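Local coordinates for phenazine biosynthesis protein, PhzF family (Bacillus anthracis, PDB 3EDN), which is a PhzF-family protein with a diaminopimelate epimerase-like fold, probably an isomerase-type enzyme whose substrate is not established, at residues K2-P16 and I285-I299. Sequence-based numbering, arbitrary orientation.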
ATOM      1  N   LYS A   2      -8.140  12.883  -7.408  1.00 25.07           N
ATOM      2  CA  LYS A   2      -7.399  13.533  -6.342  1.00 23.39           C
ATOM      3  C   LYS A   2      -6.188  14.228  -6.944  1.00 22.07           C
ATOM      4  O   LYS A   2      -5.669  13.793  -7.972  1.00 22.54           O
ATOM      5  CB  LYS A   2      -6.961  12.517  -5.292  1.00 23.11           C
ATOM      6  CG  LYS A   2      -8.116  11.943  -4.484  1.00 23.07           C
ATOM      7  CD  LYS A   2      -7.625  11.132  -3.291  1.00 23.34           C
ATOM      8  CE  LYS A   2      -6.967   9.830  -3.731  1.00 23.12           C
ATOM      9  NZ  LYS A   2      -6.345   9.135  -2.570  1.00 22.26           N
ATOM     10  N   THR A   3      -5.747  15.304  -6.303  1.00 20.18           N
ATOM     11  CA  THR A   3      -4.585  16.051  -6.776  1.00 19.96           C
ATOM     12  C   THR A   3      -3.393  15.800  -5.872  1.00 18.69           C
ATOM     13  O   THR A   3      -3.447  16.066  -4.673  1.00 19.81           O
ATOM     14  CB  THR A   3      -4.865  17.558  -6.845  1.00 20.00           C
ATOM     15  OG1 THR A   3      -5.903  17.809  -7.801  1.00 22.19           O
ATOM     16  CG2 THR A   3      -3.598  18.312  -7.270  1.00 20.32           C
ATOM     17  N   ILE A   4      -2.309  15.298  -6.462  1.00 16.76           N
ATOM     18  CA  ILE A   4      -1.104  14.983  -5.697  1.00 16.20           C
ATOM     19  C   ILE A   4       0.027  15.896  -6.143  1.00 15.08           C
ATOM     20  O   ILE A   4       0.315  15.981  -7.334  1.00 14.02           O
ATOM     21  CB  ILE A   4      -0.659  13.522  -5.920  1.00 16.04           C
ATOM     22  CG1 ILE A   4      -1.832  12.547  -5.780  1.00 17.14           C
ATOM     23  CG2 ILE A   4       0.495  13.161  -4.976  1.00 15.70           C
ATOM     24  CD1 ILE A   4      -2.597  12.683  -4.494  1.00 17.85           C
ATOM     25  N   ASN A   5       0.664  16.578  -5.200  1.00 14.29           N
ATOM     26  CA  ASN A   5       1.823  17.399  -5.536  1.00 13.62           C
ATOM     27  C   ASN A   5       3.083  16.539  -5.540  1.00 12.74           C
ATOM     28  O   ASN A   5       3.394  15.865  -4.551  1.00 14.00           O
ATOM     29  CB  ASN A   5       1.975  18.560  -4.556  1.00 15.89           C
ATOM     30  CG  ASN A   5       0.870  19.597  -4.698  1.00 18.57           C
ATOM     31  OD1 ASN A   5       0.426  19.916  -5.804  1.00 18.87           O
ATOM     32  ND2 ASN A   5       0.451  20.150  -3.577  1.00 20.70           N
ATOM     33  N   VAL A   6       3.789  16.556  -6.664  1.00 11.65           N
ATOM     34  CA  VAL A   6       5.009  15.769  -6.829  1.00 10.27           C
ATOM     35  C   VAL A   6       6.164  16.726  -7.056  1.00 10.21           C
ATOM     36  O   VAL A   6       6.058  17.671  -7.818  1.00 10.19           O
ATOM     37  CB  VAL A   6       4.871  14.821  -8.023  1.00 10.01           C
ATOM     38  CG1 VAL A   6       6.109  13.926  -8.173  1.00 10.45           C
ATOM     39  CG2 VAL A   6       3.632  13.953  -7.837  1.00 10.54           C
ATOM     40  N   PHE A   7       7.283  16.471  -6.380  1.00  8.65           N
ATOM     41  CA  PHE A   7       8.485  17.259  -6.596  1.00  8.95           C
ATOM     42  C   PHE A   7       9.479  16.501  -7.457  1.00  8.52           C
ATOM     43  O   PHE A   7       9.537  15.264  -7.449  1.00 10.40           O
ATOM     44  CB  PHE A   7       9.117  17.652  -5.256  1.00  9.97           C
ATOM     45  CG  PHE A   7       8.323  18.676  -4.509  1.00  9.49           C
ATOM     46  CD1 PHE A   7       8.646  20.015  -4.596  1.00 10.32           C
ATOM     47  CD2 PHE A   7       7.239  18.291  -3.732  1.00 10.60           C
ATOM     48  CE1 PHE A   7       7.903  20.961  -3.921  1.00 11.58           C
ATOM     49  CE2 PHE A   7       6.492  19.231  -3.069  1.00 10.77           C
ATOM     50  CZ  PHE A   7       6.835  20.566  -3.156  1.00 10.57           C
ATOM     51  N   HIS A   8      10.216  17.263  -8.242  1.00  8.20           N
ATOM     52  CA  HIS A   8      11.345  16.759  -8.999  1.00  8.61           C
ATOM     53  C   HIS A   8      12.593  17.400  -8.394  1.00  8.04           C
ATOM     54  O   HIS A   8      12.721  18.630  -8.417  1.00  8.43           O
ATOM     55  CB  HIS A   8      11.167  17.188 -10.451  1.00  8.68           C
ATOM     56  CG  HIS A   8      12.344  16.929 -11.334  1.00 10.25           C
ATOM     57  ND1 HIS A   8      12.352  17.311 -12.658  1.00 10.75           N
ATOM     58  CD2 HIS A   8      13.540  16.334 -11.101  1.00 10.03           C
ATOM     59  CE1 HIS A   8      13.509  16.975 -13.203  1.00 11.63           C
ATOM     60  NE2 HIS A   8      14.246  16.380 -12.283  1.00 10.03           N
ATOM     61  N   TYR A   9      13.461  16.574  -7.789  1.00  8.10           N
ATOM     62  CA  TYR A   9      14.802  17.002  -7.368  1.00  7.99           C
ATOM     63  C   TYR A   9      15.778  16.215  -8.205  1.00  8.06           C
ATOM     64  O   TYR A   9      15.504  15.059  -8.541  1.00  8.81           O
ATOM     65  CB  TYR A   9      15.052  16.688  -5.876  1.00  9.49           C
ATOM     66  CG  TYR A   9      14.542  17.768  -4.959  1.00  8.62           C
ATOM     67  CD1 TYR A   9      13.178  18.027  -4.862  1.00  8.82           C
ATOM     68  CD2 TYR A   9      15.417  18.548  -4.203  1.00  9.22           C
ATOM     69  CE1 TYR A   9      12.700  19.030  -4.040  1.00  9.27           C
ATOM     70  CE2 TYR A   9      14.951  19.555  -3.371  1.00  9.33           C
ATOM     71  CZ  TYR A   9      13.579  19.781  -3.290  1.00  9.95           C
ATOM     72  OH  TYR A   9      13.098  20.788  -2.483  1.00 10.74           O
ATOM     73  N   ASP A  10      16.903  16.836  -8.557  1.00  8.41           N
ATOM     74  CA  ASP A  10      17.977  16.089  -9.228  1.00  8.34           C
ATOM     75  C   ASP A  10      19.002  15.697  -8.185  1.00  8.32           C
ATOM     76  O   ASP A  10      19.485  16.554  -7.446  1.00  8.45           O
ATOM     77  CB  ASP A  10      18.655  16.915 -10.323  1.00  9.01           C
ATOM     78  CG  ASP A  10      17.994  16.751 -11.683  1.00  9.97           C
ATOM     79  OD1 ASP A  10      16.998  16.006 -11.804  1.00 10.03           O
ATOM     80  OD2 ASP A  10      18.513  17.384 -12.625  1.00 11.28           O
ATOM     81  N   ALA A  11      19.296  14.401  -8.098  1.00  8.07           N
ATOM     82  CA  ALA A  11      20.308  13.897  -7.157  1.00  8.40           C
ATOM     83  C   ALA A  11      21.724  13.981  -7.735  1.00  8.67           C
ATOM     84  O   ALA A  11      21.923  13.901  -8.964  1.00  8.51           O
ATOM     85  CB  ALA A  11      20.002  12.463  -6.776  1.00  9.08           C
ATOM     86  N   PHE A  12      22.703  14.111  -6.834  1.00  9.33           N
ATOM     87  CA  PHE A  12      24.139  14.128  -7.173  1.00 10.21           C
ATOM     88  C   PHE A  12      24.537  15.324  -8.037  1.00 10.86           C
ATOM     89  O   PHE A  12      25.423  15.232  -8.903  1.00 12.30           O
ATOM     90  CB  PHE A  12      24.579  12.819  -7.843  1.00 10.45           C
ATOM     91  CG  PHE A  12      24.290  11.584  -7.035  1.00  9.70           C
ATOM     92  CD1 PHE A  12      24.805  11.439  -5.752  1.00 10.18           C
ATOM     93  CD2 PHE A  12      23.560  10.534  -7.577  1.00 10.58           C
ATOM     94  CE1 PHE A  12      24.551  10.279  -5.001  1.00 10.27           C
ATOM     95  CE2 PHE A  12      23.305   9.400  -6.839  1.00 10.41           C
ATOM     96  CZ  PHE A  12      23.814   9.263  -5.565  1.00  9.99           C
ATOM     97  N   THR A  13      23.880  16.453  -7.808  1.00  9.65           N
ATOM     98  CA  THR A  13      24.260  17.696  -8.459  1.00 11.43           C
ATOM     99  C   THR A  13      23.789  18.883  -7.628  1.00 11.48           C
ATOM    100  O   THR A  13      22.919  18.744  -6.757  1.00 11.31           O
ATOM    101  CB  THR A  13      23.662  17.796  -9.886  1.00 10.98           C
ATOM    102  OG1 THR A  13      24.281  18.862 -10.606  1.00 13.27           O
ATOM    103  CG2 THR A  13      22.162  18.058  -9.820  1.00  9.92           C
ATOM    104  N   ASN A  14      24.379  20.051  -7.903  1.00 12.28           N
ATOM    105  CA  ASN A  14      23.931  21.276  -7.255  0.50 13.74           C
ATOM    106  C   ASN A  14      23.261  22.210  -8.251  1.00 13.83           C
ATOM    107  O   ASN A  14      22.825  23.302  -7.888  1.00 14.27           O
ATOM    108  CB  ASN A  14      25.076  21.981  -6.517  0.50 15.36           C
ATOM    109  CG  ASN A  14      26.295  22.182  -7.390  0.50 16.56           C
ATOM    110  OD1 ASN A  14      26.233  22.038  -8.613  0.50 18.00           O
ATOM    111  ND2 ASN A  14      27.421  22.518  -6.759  0.50 17.84           N
ATOM    112  N   LYS A  15      23.121  21.758  -9.497  1.00 12.50           N
ATOM    113  CA  LYS A  15      22.440  22.577 -10.511  1.00 12.52           C
ATOM    114  C   LYS A  15      21.247  21.884 -11.142  1.00 10.82           C
ATOM    115  O   LYS A  15      21.348  20.740 -11.559  1.00 10.67           O
ATOM    116  CB  LYS A  15      23.436  23.037 -11.572  1.00 14.54           C
ATOM    117  CG  LYS A  15      24.495  23.966 -10.982  1.00 16.70           C
ATOM    118  CD  LYS A  15      25.210  24.769 -12.023  1.00 18.73           C
ATOM    119  CE  LYS A  15      26.314  25.601 -11.382  1.00 18.43           C
ATOM    120  NZ  LYS A  15      25.751  26.775 -10.700  1.00 19.52           N
ATOM    121  N   PRO A  16      20.087  22.573 -11.193  1.00  9.47           N
ATOM    122  CA  PRO A  16      18.881  21.975 -11.782  1.00  9.11           C
ATOM    123  C   PRO A  16      19.169  21.401 -13.177  1.00  9.52           C
ATOM    124  O   PRO A  16      19.911  22.012 -13.969  1.00  9.19           O
ATOM    125  CB  PRO A  16      17.917  23.172 -11.876  1.00 10.67           C
ATOM    126  CG  PRO A  16      18.387  24.127 -10.839  1.00 12.25           C
ATOM    127  CD  PRO A  16      19.861  23.954 -10.751  1.00 10.55           C
ATOM    128  N   ILE A 285      28.658   6.268   0.146  1.00  9.32           N
ATOM    129  CA  ILE A 285      28.611   7.353  -0.822  1.00  9.34           C
ATOM    130  C   ILE A 285      27.796   8.503  -0.260  1.00  8.72           C
ATOM    131  O   ILE A 285      26.975   8.324   0.661  1.00  9.45           O
ATOM    132  CB  ILE A 285      28.027   6.915  -2.191  1.00  9.66           C
ATOM    133  CG1 ILE A 285      26.553   6.516  -2.059  1.00 10.32           C
ATOM    134  CG2 ILE A 285      28.852   5.765  -2.780  1.00 10.23           C
ATOM    135  CD1 ILE A 285      25.761   6.623  -3.362  1.00 12.25           C
ATOM    136  N   ALA A 286      28.042   9.691  -0.799  1.00  9.67           N
ATOM    137  CA  ALA A 286      27.270  10.863  -0.408  1.00 10.34           C
ATOM    138  C   ALA A 286      27.044  11.743  -1.614  1.00 10.42           C
ATOM    139  O   ALA A 286      27.885  11.825  -2.510  1.00 11.07           O
ATOM    140  CB  ALA A 286      27.983  11.648   0.684  1.00 11.80           C
ATOM    141  N   GLY A 287      25.920  12.447  -1.616  1.00 10.59           N
ATOM    142  CA  GLY A 287      25.672  13.379  -2.680  1.00 11.35           C
ATOM    143  C   GLY A 287      24.834  14.517  -2.154  1.00  9.89           C
ATOM    144  O   GLY A 287      24.184  14.409  -1.102  1.00 10.26           O
ATOM    145  N   THR A 288      24.881  15.624  -2.874  1.00  9.98           N
ATOM    146  CA  THR A 288      23.925  16.681  -2.641  1.00  9.77           C
ATOM    147  C   THR A 288      22.815  16.531  -3.679  1.00  8.64           C
ATOM    148  O   THR A 288      22.807  15.573  -4.460  1.00  9.32           O
ATOM    149  CB  THR A 288      24.573  18.095  -2.659  1.00 10.12           C
ATOM    150  OG1 THR A 288      23.648  19.050  -2.105  1.00  9.81           O
ATOM    151  CG2 THR A 288      24.969  18.507  -4.067  1.00 10.02           C
ATOM    152  N   ALA A 289      21.859  17.453  -3.665  1.00  8.42           N
ATOM    153  CA  ALA A 289      20.749  17.426  -4.627  1.00  7.85           C
ATOM    154  C   ALA A 289      20.224  18.838  -4.783  1.00  8.21           C
ATOM    155  O   ALA A 289      20.656  19.765  -4.091  1.00  9.11           O
ATOM    156  CB  ALA A 289      19.634  16.489  -4.153  1.00  9.25           C
ATOM    157  N   VAL A 290      19.269  19.006  -5.690  1.00  7.20           N
ATOM    158  CA  VAL A 290      18.746  20.339  -5.975  1.00  8.72           C
ATOM    159  C   VAL A 290      17.298  20.257  -6.454  1.00  9.40           C
ATOM    160  O   VAL A 290      16.944  19.366  -7.219  1.00  8.69           O
ATOM    161  CB  VAL A 290      19.633  21.090  -7.010  1.00  9.60           C
ATOM    162  CG1 VAL A 290      19.561  20.430  -8.375  1.00 10.32           C
ATOM    163  CG2 VAL A 290      19.247  22.543  -7.116  1.00 11.11           C
ATOM    164  N   TYR A 291      16.474  21.189  -5.976  1.00  8.57           N
ATOM    165  CA  TYR A 291      15.097  21.347  -6.455  1.00  8.71           C
ATOM    166  C   TYR A 291      15.095  21.646  -7.947  1.00  8.36           C
ATOM    167  O   TYR A 291      15.872  22.489  -8.414  1.00  9.19           O
ATOM    168  CB  TYR A 291      14.467  22.536  -5.721  1.00  9.71           C
ATOM    169  CG  TYR A 291      13.128  22.980  -6.280  1.00  9.92           C
ATOM    170  CD1 TYR A 291      11.939  22.398  -5.829  1.00  9.67           C
ATOM    171  CD2 TYR A 291      13.047  23.961  -7.261  1.00 10.96           C
ATOM    172  CE1 TYR A 291      10.707  22.797  -6.335  1.00 11.09           C
ATOM    173  CE2 TYR A 291      11.821  24.359  -7.785  1.00 11.81           C
ATOM    174  CZ  TYR A 291      10.656  23.784  -7.292  1.00  9.64           C
ATOM    175  OH  TYR A 291       9.418  24.176  -7.805  1.00 11.42           O
ATOM    176  N   VAL A 292      14.207  20.968  -8.674  1.00  7.91           N
ATOM    177  CA  VAL A 292      14.008  21.269 -10.082  1.00  8.26           C
ATOM    178  C   VAL A 292      12.619  21.884 -10.325  1.00  8.82           C
ATOM    179  O   VAL A 292      12.505  23.018 -10.833  1.00  8.99           O
ATOM    180  CB  VAL A 292      14.248  20.053 -10.995  1.00  8.57           C
ATOM    181  CG1 VAL A 292      14.029  20.450 -12.440  1.00  9.51           C
ATOM    182  CG2 VAL A 292      15.675  19.528 -10.784  1.00  9.23           C
ATOM    183  N   LYS A 293      11.570  21.143  -9.970  1.00  9.08           N
ATOM    184  CA  LYS A 293      10.210  21.655 -10.131  1.00  9.35           C
ATOM    185  C   LYS A 293       9.210  20.921  -9.264  1.00  9.19           C
ATOM    186  O   LYS A 293       9.531  19.897  -8.650  1.00 10.12           O
ATOM    187  CB  LYS A 293       9.754  21.557 -11.601  1.00  9.62           C
ATOM    188  CG  LYS A 293       9.698  20.145 -12.189  1.00  9.97           C
ATOM    189  CD  LYS A 293       9.246  20.209 -13.631  1.00 10.13           C
ATOM    190  CE  LYS A 293       9.198  18.834 -14.264  1.00  9.68           C
ATOM    191  NZ  LYS A 293      10.575  18.409 -14.686  1.00 10.81           N
ATOM    192  N   GLU A 294       7.985  21.462  -9.225  1.00  9.66           N
ATOM    193  CA  GLU A 294       6.875  20.817  -8.550  1.00 10.20           C
ATOM    194  C   GLU A 294       5.690  20.848  -9.493  1.00 10.40           C
ATOM    195  O   GLU A 294       5.522  21.810 -10.243  1.00 10.73           O
ATOM    196  CB  GLU A 294       6.524  21.581  -7.269  1.00 11.47           C
ATOM    197  CG  GLU A 294       5.373  20.958  -6.512  1.00 14.16           C
ATOM    198  CD  GLU A 294       4.776  21.865  -5.462  1.00 15.40           C
ATOM    199  OE1 GLU A 294       5.320  22.970  -5.204  1.00 16.11           O
ATOM    200  OE2 GLU A 294       3.751  21.454  -4.871  1.00 17.75           O
ATOM    201  N   PHE A 295       4.894  19.793  -9.488  1.00 10.30           N
ATOM    202  CA  PHE A 295       3.745  19.706 -10.404  1.00 11.56           C
ATOM    203  C   PHE A 295       2.673  18.793  -9.840  1.00 11.67           C
ATOM    204  O   PHE A 295       2.896  18.055  -8.873  1.00 12.69           O
ATOM    205  CB  PHE A 295       4.184  19.219 -11.776  1.00 11.69           C
ATOM    206  CG  PHE A 295       4.963  17.942 -11.729  1.00 11.55           C
ATOM    207  CD1 PHE A 295       4.306  16.722 -11.785  1.00 11.26           C
ATOM    208  CD2 PHE A 295       6.344  17.955 -11.595  1.00 11.55           C
ATOM    209  CE1 PHE A 295       5.000  15.529 -11.741  1.00 10.63           C
ATOM    210  CE2 PHE A 295       7.052  16.759 -11.544  1.00 11.94           C
ATOM    211  CZ  PHE A 295       6.379  15.546 -11.613  1.00 11.33           C
ATOM    212  N   GLU A 296       1.490  18.844 -10.452  1.00 13.47           N
ATOM    213  CA  GLU A 296       0.349  18.092  -9.953  1.00 14.71           C
ATOM    214  C   GLU A 296       0.116  16.875 -10.812  1.00 14.20           C
ATOM    215  O   GLU A 296       0.236  16.944 -12.037  1.00 14.25           O
ATOM    216  CB  GLU A 296      -0.918  18.938 -10.035  1.00 16.87           C
ATOM    217  CG  GLU A 296      -0.932  20.176  -9.164  1.00 19.76           C
ATOM    218  CD  GLU A 296      -2.233  20.941  -9.317  1.00 21.75           C
ATOM    219  OE1 GLU A 296      -3.004  20.613 -10.241  1.00 23.72           O
ATOM    220  OE2 GLU A 296      -2.481  21.858  -8.515  1.00 23.89           O
ATOM    221  N   VAL A 297      -0.214  15.763 -10.157  1.00 14.82           N
ATOM    222  CA  VAL A 297      -0.639  14.547 -10.833  1.00 16.50           C
ATOM    223  C   VAL A 297      -2.036  14.203 -10.334  1.00 16.88           C
ATOM    224  O   VAL A 297      -2.301  14.289  -9.142  1.00 16.77           O
ATOM    225  CB  VAL A 297       0.331  13.387 -10.522  1.00 16.93           C
ATOM    226  CG1 VAL A 297      -0.124  12.104 -11.183  1.00 18.22           C
ATOM    227  CG2 VAL A 297       1.753  13.750 -10.983  1.00 17.98           C
ATOM    228  N   LEU A 298      -2.929  13.814 -11.246  1.00 17.85           N
ATOM    229  CA  LEU A 298      -4.284  13.441 -10.851  1.00 20.98           C
ATOM    230  C   LEU A 298      -4.440  11.930 -10.845  1.00 21.31           C
ATOM    231  O   LEU A 298      -4.032  11.254 -11.790  1.00 20.79           O
ATOM    232  CB  LEU A 298      -5.298  14.069 -11.804  1.00 22.17           C
ATOM    233  CG  LEU A 298      -5.127  15.581 -11.972  1.00 24.11           C
ATOM    234  CD1 LEU A 298      -5.872  16.092 -13.211  1.00 24.92           C
ATOM    235  CD2 LEU A 298      -5.566  16.331 -10.721  1.00 24.26           C
ATOM    236  N   ILE A 299      -5.023  11.398  -9.773  1.00 22.19           N
ATOM    237  CA  ILE A 299      -5.255   9.961  -9.674  1.00 24.18           C
ATOM    238  C   ILE A 299      -6.599   9.620  -9.043  1.00 25.62           C
ATOM    239  O   ILE A 299      -7.352  10.501  -8.625  1.00 25.85           O
ATOM    240  CB  ILE A 299      -4.171   9.265  -8.848  1.00 24.19           C
ATOM    241  CG1 ILE A 299      -4.135   9.859  -7.436  1.00 24.25           C
ATOM    242  CG2 ILE A 299      -2.818   9.346  -9.570  1.00 23.86           C
ATOM    243  CD1 ILE A 299      -3.535   8.963  -6.406  1.00 24.22           C
ATOM    244  OXT ILE A 299      -6.918   8.432  -8.922  1.00 26.77           O
TER
HETATM  245  O   HOH W   1      -6.255  20.113  -9.561  1.00 47.96           O
HETATM  246  O   HOH W   2       2.005  21.487  -7.655  1.00 30.17           O
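V6 and V297 meet through their CG2 methyls, 3.7 Å apart, on one face of an antiparallel strand pair. V6 also lays CB over the F295 ring, 4.2 Å from its centroid. Further along that face, V292 CB sits above the middle of the H8 imidazole, 3.6 Å from the centroid. On the other face, Y291 and Y9 form an offset edge-to-face pair, the Y291 edge toward the Y9 face, planes 85° apart. Y291 CE1 also reaches the edge of the F7 ring, and E294 CG covers a face of F7. H8 carries a side-chain hydrogen bond across the pair. Its CG is anti to the backbone N (chi1 171°), which sets the ring against V292. K293 NZ donates to H8 ND1 (2.9 Å), in the ring plane. H8 NE2 donates to D10 OD1 (2.8 Å), met from above the carboxylate plane. H8 O takes two bonds, from V292 N and K293 N. At the outer edge, one water joins N5 OD1 and, weakly, E294 OE2. K2 N closes the ladder on I299 O (2.8 Å). Strands 3-11 and 282-298 thus pair the chain termini within one lobe of the diaminopimelate epimerase-like fold, with a classic beta bulge opposite H8.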